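Local coordinates for protein extracellular invertase (Aspergillus kawachii, PDB 5XH8) that probably hydrolyses the beta-fructofuranoside bond of sucrose and, with high transfructosylation activity, transfers fructosyl units, probably building fructooligosaccharides such as 1-kestose, at residues A50-F58 with S67-Y76; S463-L473 with H579-F587. All blocks are in the same frame, centred on the assembly; numbering follows the deposited sequence.

Interaction 1: residues A50-F58 with S67-Y76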
ATOM      1  N   ALA A  50     -22.893  23.457   1.634  1.00 36.51           N
ATOM      2  CA  ALA A  50     -23.422  24.223   2.745  1.00 38.73           C
ATOM      3  C   ALA A  50     -23.383  25.743   2.543  1.00 42.26           C
ATOM      4  O   ALA A  50     -24.294  26.417   3.009  1.00 43.62           O
ATOM      5  CB  ALA A  50     -22.687  23.865   4.021  1.00 38.45           C
ATOM      6  N   THR A  51     -22.336  26.279   1.896  1.00 38.69           N
ATOM      7  CA  THR A  51     -22.160  27.734   1.764  1.00 35.57           C
ATOM      8  C   THR A  51     -22.394  28.270   0.348  1.00 35.74           C
ATOM      9  O   THR A  51     -22.494  29.471   0.169  1.00 37.58           O
ATOM     10  CB  THR A  51     -20.741  28.182   2.157  1.00 36.21           C
ATOM     11  OG1 THR A  51     -19.784  27.589   1.268  1.00 34.21           O
ATOM     12  CG2 THR A  51     -20.404  27.815   3.611  1.00 38.65           C
ATOM     13  N   GLY A  52     -22.406  27.399  -0.655  1.00 31.81           N
ATOM     14  CA  GLY A  52     -22.332  27.834  -2.023  1.00 30.87           C
ATOM     15  C   GLY A  52     -20.989  28.391  -2.499  1.00 28.41           C
ATOM     16  O   GLY A  52     -20.884  28.724  -3.678  1.00 27.65           O
ATOM     17  N   LEU A  53     -19.968  28.469  -1.633  1.00 28.61           N
ATOM     18  CA  LEU A  53     -18.641  28.975  -2.036  1.00 28.57           C
ATOM     19  C   LEU A  53     -17.949  27.981  -2.922  1.00 26.55           C
ATOM     20  O   LEU A  53     -18.004  26.768  -2.668  1.00 27.06           O
ATOM     21  CB  LEU A  53     -17.712  29.184  -0.850  1.00 29.41           C
ATOM     22  CG  LEU A  53     -17.897  30.366   0.059  1.00 31.29           C
ATOM     23  CD1 LEU A  53     -16.918  30.246   1.229  1.00 31.92           C
ATOM     24  CD2 LEU A  53     -17.680  31.645  -0.730  1.00 31.41           C
ATOM     25  N   PHE A  54     -17.259  28.506  -3.928  1.00 25.28           N
ATOM     26  CA  PHE A  54     -16.473  27.707  -4.807  1.00 24.28           C
ATOM     27  C   PHE A  54     -15.013  27.737  -4.360  1.00 24.74           C
ATOM     28  O   PHE A  54     -14.399  28.806  -4.268  1.00 25.88           O
ATOM     29  CB  PHE A  54     -16.607  28.193  -6.233  1.00 25.08           C
ATOM     30  CG  PHE A  54     -15.965  27.290  -7.233  1.00 25.27           C
ATOM     31  CD1 PHE A  54     -16.347  25.943  -7.322  1.00 26.25           C
ATOM     32  CD2 PHE A  54     -14.978  27.753  -8.072  1.00 26.20           C
ATOM     33  CE1 PHE A  54     -15.767  25.094  -8.252  1.00 25.89           C
ATOM     34  CE2 PHE A  54     -14.385  26.910  -8.995  1.00 28.43           C
ATOM     35  CZ  PHE A  54     -14.776  25.573  -9.091  1.00 28.06           C
ATOM     36  N   HIS A  55     -14.469  26.549  -4.113  1.00 23.86           N
ATOM     37  CA  HIS A  55     -13.094  26.367  -3.664  1.00 23.52           C
ATOM     38  C   HIS A  55     -12.252  25.992  -4.860  1.00 23.28           C
ATOM     39  O   HIS A  55     -12.635  25.097  -5.600  1.00 20.97           O
ATOM     40  CB  HIS A  55     -13.000  25.242  -2.639  1.00 23.55           C
ATOM     41  CG  HIS A  55     -13.643  25.568  -1.335  1.00 23.25           C
ATOM     42  ND1 HIS A  55     -12.962  25.506  -0.143  1.00 23.58           N
ATOM     43  CD2 HIS A  55     -14.889  26.006  -1.040  1.00 23.62           C
ATOM     44  CE1 HIS A  55     -13.765  25.870   0.836  1.00 24.24           C
ATOM     45  NE2 HIS A  55     -14.942  26.173   0.320  1.00 24.03           N
ATOM     46  N   VAL A  56     -11.125  26.697  -5.039  1.00 22.11           N
ATOM     47  CA  VAL A  56     -10.094  26.331  -6.000  1.00 22.72           C
ATOM     48  C   VAL A  56      -8.845  25.814  -5.251  1.00 22.30           C
ATOM     49  O   VAL A  56      -8.549  26.260  -4.140  1.00 23.79           O
ATOM     50  CB  VAL A  56      -9.701  27.494  -6.962  1.00 25.55           C
ATOM     51  CG1 VAL A  56     -10.898  27.985  -7.762  1.00 25.98           C
ATOM     52  CG2 VAL A  56      -9.078  28.658  -6.211  1.00 26.99           C
ATOM     53  N   GLY A  57      -8.105  24.901  -5.864  1.00 20.03           N
ATOM     54  CA  GLY A  57      -6.913  24.313  -5.257  1.00 19.93           C
ATOM     55  C   GLY A  57      -5.810  24.243  -6.290  1.00 19.02           C
ATOM     56  O   GLY A  57      -6.067  24.328  -7.493  1.00 19.77           O
ATOM     57  N   PHE A  58      -4.586  24.093  -5.816  1.00 18.89           N
ATOM     58  CA  PHE A  58      -3.409  23.975  -6.688  1.00 19.81           C
ATOM     59  C   PHE A  58      -2.209  23.485  -5.890  1.00 19.19           C
ATOM     60  O   PHE A  58      -2.080  23.791  -4.708  1.00 20.05           O
ATOM     61  CB  PHE A  58      -3.079  25.305  -7.406  1.00 19.81           C
ATOM     62  CG  PHE A  58      -3.184  26.506  -6.520  1.00 20.29           C
ATOM     63  CD1 PHE A  58      -2.141  26.856  -5.680  1.00 21.33           C
ATOM     64  CD2 PHE A  58      -4.337  27.264  -6.501  1.00 20.40           C
ATOM     65  CE1 PHE A  58      -2.257  27.952  -4.826  1.00 22.79           C
ATOM     66  CE2 PHE A  58      -4.458  28.356  -5.668  1.00 20.92           C
ATOM     67  CZ  PHE A  58      -3.421  28.702  -4.816  1.00 21.63           C
ATOM     68  N   SER A  67      -5.191  26.432  -1.348  1.00 20.38           N
ATOM     69  CA  SER A  67      -6.572  26.690  -1.738  1.00 20.54           C
ATOM     70  C   SER A  67      -7.034  28.122  -1.461  1.00 20.20           C
ATOM     71  O   SER A  67      -6.474  28.842  -0.639  1.00 20.40           O
ATOM     72  CB  SER A  67      -7.497  25.670  -1.039  1.00 20.00           C
ATOM     73  OG  SER A  67      -8.808  25.716  -1.554  1.00 19.87           O
ATOM     74  N   ALA A  68      -8.060  28.521  -2.196  1.00 21.69           N
ATOM     75  CA  ALA A  68      -8.761  29.791  -2.004  1.00 22.20           C
ATOM     76  C   ALA A  68     -10.243  29.610  -2.350  1.00 23.87           C
ATOM     77  O   ALA A  68     -10.610  28.629  -3.019  1.00 23.63           O
ATOM     78  CB  ALA A  68      -8.155  30.865  -2.902  1.00 22.25           C
ATOM     79  N   THR A  69     -11.080  30.548  -1.894  1.00 22.85           N
ATOM     80  CA  THR A  69     -12.499  30.528  -2.186  1.00 23.94           C
ATOM     81  C   THR A  69     -12.901  31.741  -3.006  1.00 25.14           C
ATOM     82  O   THR A  69     -12.217  32.779  -2.994  1.00 24.39           O
ATOM     83  CB  THR A  69     -13.353  30.504  -0.906  1.00 24.92           C
ATOM     84  OG1 THR A  69     -13.046  31.645  -0.102  1.00 23.35           O
ATOM     85  CG2 THR A  69     -13.091  29.218  -0.088  1.00 25.23           C
ATOM     86  N   THR A  70     -14.009  31.588  -3.730  1.00 24.70           N
ATOM     87  CA  THR A  70     -14.641  32.694  -4.420  1.00 24.86           C
ATOM     88  C   THR A  70     -16.162  32.639  -4.229  1.00 27.75           C
ATOM     89  O   THR A  70     -16.761  31.541  -4.280  1.00 25.89           O
ATOM     90  CB  THR A  70     -14.274  32.728  -5.894  1.00 25.19           C
ATOM     91  OG1 THR A  70     -14.936  33.834  -6.521  1.00 24.15           O
ATOM     92  CG2 THR A  70     -14.653  31.443  -6.625  1.00 26.39           C
ATOM     93  N   ASP A  71     -16.773  33.812  -4.002  1.00 27.32           N
ATOM     94  CA  ASP A  71     -18.230  33.902  -3.942  1.00 27.90           C
ATOM     95  C   ASP A  71     -18.819  34.498  -5.190  1.00 29.20           C
ATOM     96  O   ASP A  71     -20.041  34.641  -5.265  1.00 29.72           O
ATOM     97  CB  ASP A  71     -18.712  34.647  -2.685  1.00 30.45           C
ATOM     98  CG  ASP A  71     -18.339  36.131  -2.677  1.00 30.17           C
ATOM     99  OD1 ASP A  71     -18.325  36.775  -3.726  1.00 30.79           O
ATOM    100  OD2 ASP A  71     -18.071  36.646  -1.588  1.00 32.57           O
ATOM    101  N   ASP A  72     -17.974  34.837  -6.172  1.00 26.60           N
ATOM    102  CA  ASP A  72     -18.451  35.497  -7.388  1.00 28.33           C
ATOM    103  C   ASP A  72     -17.842  34.960  -8.688  1.00 27.19           C
ATOM    104  O   ASP A  72     -18.244  35.371  -9.793  1.00 26.52           O
ATOM    105  CB  ASP A  72     -18.218  37.023  -7.249  1.00 29.91           C
ATOM    106  CG  ASP A  72     -16.729  37.378  -7.041  1.00 30.65           C
ATOM    107  OD1 ASP A  72     -15.864  36.469  -7.150  1.00 28.73           O
ATOM    108  OD2 ASP A  72     -16.409  38.551  -6.766  1.00 30.87           O
ATOM    109  N   LEU A  73     -16.892  34.024  -8.565  1.00 25.87           N
ATOM    110  CA  LEU A  73     -16.108  33.525  -9.700  1.00 26.57           C
ATOM    111  C   LEU A  73     -15.376  34.645 -10.462  1.00 25.20           C
ATOM    112  O   LEU A  73     -15.203  34.593 -11.682  1.00 24.89           O
ATOM    113  CB  LEU A  73     -16.940  32.629 -10.629  1.00 26.87           C
ATOM    114  CG  LEU A  73     -16.131  31.631 -11.486  1.00 28.23           C
ATOM    115  CD1 LEU A  73     -15.444  30.555 -10.635  1.00 29.29           C
ATOM    116  CD2 LEU A  73     -16.998  30.986 -12.557  1.00 27.60           C
ATOM    117  N   ALA A  74     -14.900  35.614  -9.690  1.00 25.12           N
ATOM    118  CA  ALA A  74     -14.087  36.721 -10.210  1.00 26.19           C
ATOM    119  C   ALA A  74     -12.933  37.003  -9.286  1.00 24.79           C
ATOM    120  O   ALA A  74     -11.773  37.035  -9.726  1.00 26.35           O
ATOM    121  CB  ALA A  74     -14.941  37.967 -10.378  1.00 27.47           C
ATOM    122  N   THR A  75     -13.251  37.177  -8.005  1.00 24.63           N
ATOM    123  CA  THR A  75     -12.278  37.486  -6.980  1.00 25.09           C
ATOM    124  C   THR A  75     -12.159  36.340  -5.969  1.00 24.84           C
ATOM    125  O   THR A  75     -13.092  35.548  -5.786  1.00 25.60           O
ATOM    126  CB  THR A  75     -12.697  38.744  -6.209  1.00 26.49           C
ATOM    127  OG1 THR A  75     -13.925  38.474  -5.511  1.00 27.60           O
ATOM    128  CG2 THR A  75     -12.867  39.940  -7.156  1.00 26.44           C
ATOM    129  N   TYR A  76     -11.023  36.298  -5.284  1.00 23.29           N
ATOM    130  CA  TYR A  76     -10.657  35.171  -4.422  1.00 23.71           C
ATOM    131  C   TYR A  76     -10.176  35.621  -3.058  1.00 24.46           C
ATOM    132  O   TYR A  76      -9.644  36.734  -2.909  1.00 25.33           O
ATOM    133  CB  TYR A  76      -9.573  34.317  -5.110  1.00 21.99           C
ATOM    134  CG  TYR A  76     -10.006  33.845  -6.461  1.00 21.67           C
ATOM    135  CD1 TYR A  76      -9.833  34.649  -7.581  1.00 22.19           C
ATOM    136  CD2 TYR A  76     -10.650  32.612  -6.632  1.00 21.64           C
ATOM    137  CE1 TYR A  76     -10.260  34.244  -8.831  1.00 21.94           C
ATOM    138  CE2 TYR A  76     -11.072  32.195  -7.887  1.00 21.23           C
ATOM    139  CZ  TYR A  76     -10.872  33.014  -8.990  1.00 21.26           C
ATOM    140  OH  TYR A  76     -11.269  32.627 -10.256  1.00 22.80           O
TER
HETATM  141  O   HOH W   1     -10.475  24.316   0.197  1.00 21.17           O
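Phe54 and Val56 pair with Thr70 and Ala68 in an antiparallel beta hairpin of the beta-propeller domain of this family 32 glycoside hydrolase. The tight part is the ladder. Phe54 N gives to Thr70 O at 3.1 Å, and Thr70 N returns to Phe54 O. At the other hydrogen-bonded pair, Val56 N reaches Ala68 O at 2.8 Å. Between them, at the non-hydrogen-bonded pair His55 and Thr69, Thr69 CG2 sits over the centre of the imidazole face, 3.5 Å from its centroid, a CH-pi contact; Tyr46 also stacks on this ring. On the face that carries Phe54 and Val56, Thr70 CG2 lies at the phenyl edge, while its OG1 donates to Thr75 O; the Leu73 side chain runs obliquely past the ring, its CD1 3.8 Å from Phe54 CD2. The open end of the hairpin is partly exposed: there Leu53 CD2 rests on Asp71 CB, while the carboxylate of Asp71 turns to a salt bridge with Lys335. In the buried part a water links His55 ND1 and Ser67 OG. With OG anti to the backbone N (chi1 -170°), Ser67 donates to Val56 O at 2.7 Å from above the carbonyl plane, and Ala68 N reaches the same oxygen from the opposite face.

Interaction 2: residues S463-L473 with H579-F587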
ATOM      1  N   SER A 463     -11.868  40.584 -40.936  1.00 45.04           N
ATOM      2  CA  SER A 463     -12.511  39.951 -42.093  1.00 43.84           C
ATOM      3  C   SER A 463     -11.536  39.909 -43.243  1.00 44.10           C
ATOM      4  O   SER A 463     -10.787  40.864 -43.470  1.00 45.14           O
ATOM      5  CB  SER A 463     -13.750  40.723 -42.489  1.00 44.06           C
ATOM      6  OG  SER A 463     -14.592  40.872 -41.367  1.00 45.24           O
ATOM      7  N   PHE A 464     -11.529  38.783 -43.945  1.00 45.00           N
ATOM      8  CA  PHE A 464     -10.556  38.495 -44.994  1.00 47.78           C
ATOM      9  C   PHE A 464     -11.287  38.180 -46.301  1.00 48.51           C
ATOM     10  O   PHE A 464     -12.345  37.544 -46.264  1.00 45.58           O
ATOM     11  CB  PHE A 464      -9.689  37.294 -44.600  1.00 50.05           C
ATOM     12  CG  PHE A 464      -8.910  37.496 -43.324  1.00 50.12           C
ATOM     13  CD1 PHE A 464      -7.731  38.232 -43.325  1.00 49.35           C
ATOM     14  CD2 PHE A 464      -9.364  36.961 -42.124  1.00 50.43           C
ATOM     15  CE1 PHE A 464      -7.004  38.413 -42.159  1.00 50.24           C
ATOM     16  CE2 PHE A 464      -8.645  37.146 -40.947  1.00 51.50           C
ATOM     17  CZ  PHE A 464      -7.463  37.871 -40.968  1.00 50.11           C
ATOM     18  N   PRO A 465     -10.724  38.605 -47.453  1.00 52.15           N
ATOM     19  CA  PRO A 465     -11.369  38.328 -48.740  1.00 53.57           C
ATOM     20  C   PRO A 465     -11.112  36.894 -49.159  1.00 56.26           C
ATOM     21  O   PRO A 465     -10.165  36.281 -48.652  1.00 59.45           O
ATOM     22  CB  PRO A 465     -10.654  39.288 -49.685  1.00 53.65           C
ATOM     23  CG  PRO A 465      -9.269  39.363 -49.137  1.00 55.05           C
ATOM     24  CD  PRO A 465      -9.431  39.299 -47.639  1.00 54.31           C
ATOM     25  N   ALA A 466     -11.911  36.379 -50.097  1.00 54.94           N
ATOM     26  CA  ALA A 466     -11.758  34.999 -50.607  1.00 55.12           C
ATOM     27  C   ALA A 466     -10.321  34.630 -50.969  1.00 52.81           C
ATOM     28  O   ALA A 466      -9.896  33.499 -50.737  1.00 54.92           O
ATOM     29  CB  ALA A 466     -12.667  34.770 -51.809  1.00 56.96           C
ATOM     30  N   SER A 467      -9.572  35.586 -51.512  1.00 53.05           N
ATOM     31  CA  SER A 467      -8.179  35.352 -51.923  1.00 52.99           C
ATOM     32  C   SER A 467      -7.168  35.153 -50.784  1.00 51.63           C
ATOM     33  O   SER A 467      -6.049  34.728 -51.045  1.00 48.20           O
ATOM     34  CB  SER A 467      -7.690  36.504 -52.800  1.00 52.34           C
ATOM     35  OG  SER A 467      -7.872  37.743 -52.149  1.00 52.78           O
ATOM     36  N   ALA A 468      -7.532  35.486 -49.543  1.00 54.16           N
ATOM     37  CA  ALA A 468      -6.647  35.225 -48.385  1.00 53.49           C
ATOM     38  C   ALA A 468      -6.384  33.725 -48.187  1.00 51.32           C
ATOM     39  O   ALA A 468      -5.272  33.332 -47.828  1.00 50.40           O
ATOM     40  CB  ALA A 468      -7.218  35.849 -47.113  1.00 52.26           C
ATOM     41  N   ARG A 469      -7.403  32.906 -48.459  1.00 51.97           N
ATOM     42  CA  ARG A 469      -7.312  31.439 -48.356  1.00 51.90           C
ATOM     43  C   ARG A 469      -6.067  30.892 -49.063  1.00 52.81           C
ATOM     44  O   ARG A 469      -5.752  31.300 -50.174  1.00 52.25           O
ATOM     45  CB  ARG A 469      -8.583  30.804 -48.938  1.00 51.69           C
ATOM     46  CG  ARG A 469      -8.715  29.290 -48.788  1.00 50.80           C
ATOM     47  CD  ARG A 469      -9.159  28.885 -47.396  1.00 48.12           C
ATOM     48  NE  ARG A 469     -10.489  29.364 -47.003  1.00 46.48           N
ATOM     49  CZ  ARG A 469     -10.986  29.304 -45.757  1.00 48.77           C
ATOM     50  NH1 ARG A 469     -10.275  28.764 -44.759  1.00 48.57           N
ATOM     51  NH2 ARG A 469     -12.203  29.780 -45.486  1.00 44.59           N
ATOM     52  N   GLY A 470      -5.335  30.003 -48.392  1.00 49.98           N
ATOM     53  CA  GLY A 470      -4.115  29.426 -48.937  1.00 50.44           C
ATOM     54  C   GLY A 470      -2.962  30.375 -49.251  1.00 53.90           C
ATOM     55  O   GLY A 470      -1.985  29.945 -49.860  1.00 58.82           O
ATOM     56  N   SER A 471      -3.048  31.639 -48.833  1.00 54.94           N
ATOM     57  CA  SER A 471      -2.073  32.666 -49.228  1.00 54.18           C
ATOM     58  C   SER A 471      -1.058  32.930 -48.131  1.00 54.42           C
ATOM     59  O   SER A 471      -1.147  32.365 -47.031  1.00 58.72           O
ATOM     60  CB  SER A 471      -2.787  33.977 -49.536  1.00 55.53           C
ATOM     61  OG  SER A 471      -3.018  34.720 -48.344  1.00 57.48           O
ATOM     62  N   GLY A 472      -0.127  33.837 -48.425  1.00 49.04           N
ATOM     63  CA  GLY A 472       0.902  34.269 -47.475  1.00 45.64           C
ATOM     64  C   GLY A 472       0.507  35.428 -46.566  1.00 43.73           C
ATOM     65  O   GLY A 472       1.384  36.059 -45.981  1.00 45.46           O
ATOM     66  N   LEU A 473      -0.795  35.709 -46.450  1.00 42.23           N
ATOM     67  CA  LEU A 473      -1.323  36.721 -45.527  1.00 44.84           C
ATOM     68  C   LEU A 473      -0.932  36.462 -44.055  1.00 46.76           C
ATOM     69  O   LEU A 473      -0.952  35.309 -43.588  1.00 43.07           O
ATOM     70  CB  LEU A 473      -2.857  36.813 -45.641  1.00 44.13           C
ATOM     71  CG  LEU A 473      -3.565  37.820 -44.709  1.00 45.96           C
ATOM     72  CD1 LEU A 473      -4.727  38.514 -45.405  1.00 46.34           C
ATOM     73  CD2 LEU A 473      -4.056  37.187 -43.396  1.00 46.02           C
ATOM     74  N   HIS A 579      -0.109  44.115 -40.613  1.00 46.36           N
ATOM     75  CA  HIS A 579      -0.512  43.408 -41.837  1.00 46.75           C
ATOM     76  C   HIS A 579       0.722  43.318 -42.737  1.00 46.69           C
ATOM     77  O   HIS A 579       1.450  44.311 -42.881  1.00 47.10           O
ATOM     78  CB  HIS A 579      -1.678  44.151 -42.500  1.00 48.68           C
ATOM     79  CG  HIS A 579      -2.050  43.619 -43.849  1.00 54.24           C
ATOM     80  ND1 HIS A 579      -2.375  42.298 -44.064  1.00 55.47           N
ATOM     81  CD2 HIS A 579      -2.151  44.234 -45.052  1.00 56.33           C
ATOM     82  CE1 HIS A 579      -2.652  42.119 -45.343  1.00 58.10           C
ATOM     83  NE2 HIS A 579      -2.526  43.279 -45.964  1.00 56.81           N
ATOM     84  N   ASN A 580       0.995  42.136 -43.301  1.00 45.33           N
ATOM     85  CA  ASN A 580       2.260  41.921 -44.043  1.00 44.95           C
ATOM     86  C   ASN A 580       2.190  42.324 -45.531  1.00 47.32           C
ATOM     87  O   ASN A 580       3.133  42.097 -46.279  1.00 49.26           O
ATOM     88  CB  ASN A 580       2.755  40.479 -43.907  1.00 42.31           C
ATOM     89  CG  ASN A 580       1.891  39.486 -44.644  1.00 41.68           C
ATOM     90  OD1 ASN A 580       0.716  39.744 -44.917  1.00 44.27           O
ATOM     91  ND2 ASN A 580       2.448  38.319 -44.928  1.00 40.73           N
ATOM     92  N   GLY A 581       1.063  42.880 -45.956  1.00 48.25           N
ATOM     93  CA  GLY A 581       0.908  43.364 -47.305  1.00 54.13           C
ATOM     94  C   GLY A 581       0.358  42.351 -48.274  1.00 54.55           C
ATOM     95  O   GLY A 581      -0.029  42.739 -49.369  1.00 56.60           O
ATOM     96  N   VAL A 582       0.303  41.070 -47.890  1.00 53.95           N
ATOM     97  CA  VAL A 582      -0.197  40.023 -48.780  1.00 52.76           C
ATOM     98  C   VAL A 582      -1.727  40.020 -48.708  1.00 58.19           C
ATOM     99  O   VAL A 582      -2.323  39.536 -47.742  1.00 61.06           O
ATOM    100  CB  VAL A 582       0.399  38.645 -48.444  1.00 51.14           C
ATOM    101  CG1 VAL A 582      -0.191  37.559 -49.339  1.00 52.36           C
ATOM    102  CG2 VAL A 582       1.917  38.685 -48.567  1.00 50.38           C
ATOM    103  N   GLY A 583      -2.350  40.598 -49.735  1.00 56.36           N
ATOM    104  CA  GLY A 583      -3.786  40.739 -49.801  1.00 52.82           C
ATOM    105  C   GLY A 583      -4.242  41.859 -48.908  1.00 53.46           C
ATOM    106  O   GLY A 583      -3.461  42.752 -48.576  1.00 55.28           O
ATOM    107  N   GLY A 584      -5.509  41.794 -48.515  1.00 53.88           N
ATOM    108  CA  GLY A 584      -6.133  42.806 -47.686  1.00 54.44           C
ATOM    109  C   GLY A 584      -6.798  42.227 -46.452  1.00 52.66           C
ATOM    110  O   GLY A 584      -7.096  41.032 -46.394  1.00 53.83           O
ATOM    111  N   VAL A 585      -7.023  43.108 -45.475  1.00 50.90           N
ATOM    112  CA  VAL A 585      -7.702  42.781 -44.217  1.00 50.92           C
ATOM    113  C   VAL A 585      -8.565  43.937 -43.827  1.00 46.20           C
ATOM    114  O   VAL A 585      -8.108  45.069 -43.907  1.00 48.50           O
ATOM    115  CB  VAL A 585      -6.738  42.711 -43.002  1.00 53.10           C
ATOM    116  CG1 VAL A 585      -7.294  41.783 -41.933  1.00 52.32           C
ATOM    117  CG2 VAL A 585      -5.335  42.358 -43.423  1.00 56.80           C
ATOM    118  N   ALA A 586      -9.757  43.666 -43.318  1.00 43.89           N
ATOM    119  CA  ALA A 586     -10.574  44.710 -42.738  1.00 43.96           C
ATOM    120  C   ALA A 586     -10.712  44.462 -41.247  1.00 45.22           C
ATOM    121  O   ALA A 586     -11.225  43.416 -40.827  1.00 46.74           O
ATOM    122  CB  ALA A 586     -11.941  44.759 -43.409  1.00 44.41           C
ATOM    123  N   PHE A 587     -10.243  45.433 -40.461  1.00 42.85           N
ATOM    124  CA  PHE A 587     -10.369  45.438 -39.018  1.00 42.37           C
ATOM    125  C   PHE A 587     -11.627  46.172 -38.647  1.00 41.97           C
ATOM    126  O   PHE A 587     -11.813  47.300 -39.070  1.00 42.54           O
ATOM    127  CB  PHE A 587      -9.186  46.184 -38.375  1.00 42.85           C
ATOM    128  CG  PHE A 587      -7.875  45.489 -38.528  1.00 43.69           C
ATOM    129  CD1 PHE A 587      -7.104  45.673 -39.673  1.00 44.31           C
ATOM    130  CD2 PHE A 587      -7.400  44.640 -37.525  1.00 43.47           C
ATOM    131  CE1 PHE A 587      -5.881  45.039 -39.818  1.00 45.30           C
ATOM    132  CE2 PHE A 587      -6.181  43.993 -37.667  1.00 44.54           C
ATOM    133  CZ  PHE A 587      -5.416  44.198 -38.808  1.00 47.14           C
TER
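Ser463 and Ala586 form one antiparallel hydrogen-bonded pair, Ser463 N to Ala586 O at 2.9 Å and Ala586 N to Ser463 O at 3.0 Å, both nearly straight. This is the one beta bridge of the contact; past it side chains carry the packing. The ring of Phe464 lies alongside Val585, pointing the same way, and its CE1 meets Val585 CG1 at 3.4 Å. Pro465 CD packs on Gly584 O. That carbonyl also faces Leu473 CD1, and Leu473 CB rests 3.5 Å from Val582 O. The Leu473 methyl CD1 continues to the edge of the His579 ring. At the far end Val582 CG1 covers the peptide between Gly472 and Leu473, and Asn580 ND2 donates to Gly472 O at 2.7 Å; ND2 lies in the carbonyl plane of Gly472, and Gly472 O in the amide plane of Asn580.

A second shell sets these groups. Asn580 CG stands between its backbone N and carbonyl carbon (chi1 70°), which lets OD1 curl back to accept from Val582 N in an Asx turn; OD1 also takes Lys474 N. His579 NE2 donates in its ring plane to Gly583 O, within the loop that joins the two strands, while ND1 bonds Ser475. Ser471 OG accepts from Leu473 N, an ST turn, and donates to Ala468 O, which Ser471 N of the type II turn 468-471 also reaches. Phe493 meets the Phe464 ring edge-to-face and touches Leu473.

The contact lies in the C-terminal domain, a beta-sandwich in this family. Segment 463-473 connects strand 455-463 of one sheet to strand 474-481 of the other; segment 579-587 makes a second such connection, from strand 574-580 to strand 585-594, whose other neighbour is strand 430-439.

From the N terminus, interaction 1 comes first and closes a short local loop: only eight residues separate 50-58 from 67-76. The chain then runs through the rest of the propeller and the first strands of the C-terminal domain before interaction 2 opens. That contact closes a much longer loop, with 105 residues between 463-473 and 579-587. The two contacts follow in series, neither nested nor crossed. They lie on opposite sides of the chain's centre, their own centres 44 Å apart and their nearest atoms about 29 Å apart. Interaction 1 joins two strands of one propeller hairpin; interaction 2 joins two connections between the sheets of the C-terminal sandwich.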